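Local coordinates for putative sugar binding protein (PDB 6GT9) that binds galactose and probably glucose, and probably serves as the sugar receptor of a three-component sensing system for galactan utilization, at residues Phe246-Glu251 against Thr264-Pro269. Numbering follows the deposited sequence.
Sequences FDTLPE and TVVQEP. With GAL (beta-D-galactopyranose), chain E.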
# COMPACT_ATOMS: atom_id res chain seq x y z
N PHE A 246 3.06 -3.66 -7.80
CA PHE A 246 3.44 -3.58 -6.40
C PHE A 246 3.14 -4.89 -5.68
O PHE A 246 2.19 -5.60 -6.01
CB PHE A 246 2.71 -2.43 -5.68
CG PHE A 246 3.58 -1.23 -5.42
CD1 PHE A 246 3.94 -0.38 -6.45
CD2 PHE A 246 4.07 -0.97 -4.15
CE1 PHE A 246 4.74 0.72 -6.23
CE2 PHE A 246 4.89 0.12 -3.91
CZ PHE A 246 5.23 0.97 -4.96
N ASP A 247 3.99 -5.19 -4.70
CA ASP A 247 3.83 -6.26 -3.72
C ASP A 247 4.02 -7.64 -4.34
O ASP A 247 4.26 -7.78 -5.54
CB ASP A 247 2.48 -6.15 -3.02
CG ASP A 247 2.28 -4.79 -2.41
OD1 ASP A 247 3.09 -4.39 -1.55
OD2 ASP A 247 1.35 -4.10 -2.84
N THR A 248 3.94 -8.66 -3.49
CA THR A 248 4.39 -10.00 -3.84
C THR A 248 3.35 -11.03 -3.47
O THR A 248 3.67 -12.14 -3.03
CB THR A 248 5.73 -10.32 -3.17
OG1 THR A 248 5.60 -10.16 -1.75
CG2 THR A 248 6.84 -9.39 -3.67
N LEU A 249 2.07 -10.69 -3.65
CA LEU A 249 1.02 -11.67 -3.47
C LEU A 249 1.24 -12.85 -4.41
O LEU A 249 1.85 -12.69 -5.48
CB LEU A 249 -0.36 -11.03 -3.72
CG LEU A 249 -0.73 -9.95 -2.70
CD1 LEU A 249 -2.03 -9.26 -3.07
CD2 LEU A 249 -0.79 -10.52 -1.29
N PRO A 250 0.77 -14.04 -4.03
CA PRO A 250 1.03 -15.24 -4.85
C PRO A 250 0.74 -15.09 -6.34
O PRO A 250 1.54 -15.56 -7.15
CB PRO A 250 0.11 -16.29 -4.21
CG PRO A 250 0.06 -15.88 -2.76
CD PRO A 250 0.12 -14.37 -2.75
N GLU A 251 -0.39 -14.47 -6.72
CA GLU A 251 -0.71 -14.33 -8.15
C GLU A 251 0.32 -13.46 -8.86
O GLU A 251 0.65 -13.72 -10.03
CB GLU A 251 -2.11 -13.74 -8.34
CG GLU A 251 -3.25 -14.57 -7.81
CD GLU A 251 -4.52 -13.74 -7.62
OE1 GLU A 251 -5.42 -13.81 -8.49
OE2 GLU A 251 -4.62 -13.02 -6.60
N THR A 264 8.21 -6.16 -9.86
CA THR A 264 7.27 -5.70 -8.85
C THR A 264 8.03 -5.12 -7.66
O THR A 264 9.16 -5.51 -7.37
CB THR A 264 6.30 -6.82 -8.44
OG1 THR A 264 5.18 -6.23 -7.76
CG2 THR A 264 6.96 -7.84 -7.53
N VAL A 265 7.40 -4.16 -6.99
CA VAL A 265 8.00 -3.45 -5.87
C VAL A 265 7.67 -4.19 -4.58
O VAL A 265 6.50 -4.42 -4.25
CB VAL A 265 7.53 -1.99 -5.81
CG1 VAL A 265 8.23 -1.26 -4.66
CG2 VAL A 265 7.81 -1.30 -7.15
N VAL A 266 8.71 -4.55 -3.82
CA VAL A 266 8.53 -5.33 -2.60
C VAL A 266 8.12 -4.40 -1.46
O VAL A 266 8.64 -3.29 -1.33
CB VAL A 266 9.81 -6.10 -2.25
CG1 VAL A 266 9.62 -6.89 -0.96
CG2 VAL A 266 10.19 -7.03 -3.41
N GLN A 267 7.18 -4.85 -0.64
CA GLN A 267 6.94 -4.23 0.65
C GLN A 267 7.03 -5.32 1.72
O GLN A 267 7.14 -6.50 1.42
CB GLN A 267 5.58 -3.53 0.72
CG GLN A 267 5.38 -2.35 -0.23
CD GLN A 267 4.14 -1.55 0.11
OE1 GLN A 267 4.21 -0.56 0.85
NE2 GLN A 267 2.99 -2.00 -0.38
N GLU A 268 6.95 -4.91 2.99
CA GLU A 268 7.01 -5.85 4.10
C GLU A 268 5.76 -5.72 4.96
O GLU A 268 5.84 -5.21 6.09
CB GLU A 268 8.27 -5.63 4.94
CG GLU A 268 9.58 -5.66 4.16
CD GLU A 268 9.87 -7.00 3.50
OE1 GLU A 268 9.20 -8.01 3.83
OE2 GLU A 268 10.80 -7.04 2.66
N PRO A 269 4.60 -6.17 4.46
CA PRO A 269 3.36 -5.98 5.25
C PRO A 269 3.38 -6.66 6.60
O PRO A 269 2.95 -6.06 7.60
CB PRO A 269 2.27 -6.57 4.33
CG PRO A 269 3.02 -7.36 3.26
CD PRO A 269 4.33 -6.69 3.11
C1 GAL E . -0.72 -2.11 -1.25
C2 GAL E . -0.89 -0.97 -0.27
C3 GAL E . -2.05 -1.22 0.71
C4 GAL E . -3.33 -1.48 -0.07
C5 GAL E . -3.12 -2.58 -1.10
C6 GAL E . -4.32 -2.75 -2.03
O1 GAL E . 0.33 -1.83 -2.14
O2 GAL E . 0.30 -0.78 0.51
O3 GAL E . -2.29 -0.08 1.47
O4 GAL E . -3.77 -0.29 -0.72
O5 GAL E . -1.95 -2.32 -1.98
O6 GAL E . -4.26 -3.98 -2.71
O HOH W 1 4.15 -6.52 -0.26
O HOH W 2 6.02 -7.57 -1.07
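The ring of Phe246 lies flat against the side chain of Val265, whose CB stands 3.7 Å above the ring centroid and only 4° off its normal, a CH-pi contact. The branched valine suits this place because its two methyls straddle the face: CG1 reaches CE2 and CZ, CG2 lies over CE1 and CD1. Helix 135-149 covers this pair, Ala138 against both side chains and Ala142 against the valine. Near the ring's plane, the amide NE2 of Gln267 comes to the edge, 4.1 Å from CD2. An alanine in place of Phe246 would probably open a gap over Val265 and take away the ring edge beside the Gln267 amide. Phe246 and Val265 are bridge partners on the parallel strands of the beta-alpha-beta unit 242-246, 250-258 and 263-266, and the galactose site lies beyond the strands' C-terminal ends, as is usual in periplasmic binding proteins. Asp247 N donates to Val265 O at 2.7 Å. A threonine serves at 264 because its OG1, anti to the backbone N (chi1 -164°), donates in the carbonyl plane to a lone pair of Asp247 O while its methyl packs against Thr248 CG2. The two carboxylate oxygens of Asp247 divide their work: OD2 accepts galactose O1 at 2.6 Å, and OD1 takes Gln267 NE2 at 2.7 Å on its syn lone pair, carboxylate and amide nearly coplanar (29°). The primary amide suits Gln267, since NE2 also donates to galactose O2 at 3.1 Å and Thr133 bonds OE1, fixing the flip. Farther from the sugar, a water links Thr248 OG1 to Gln267 N.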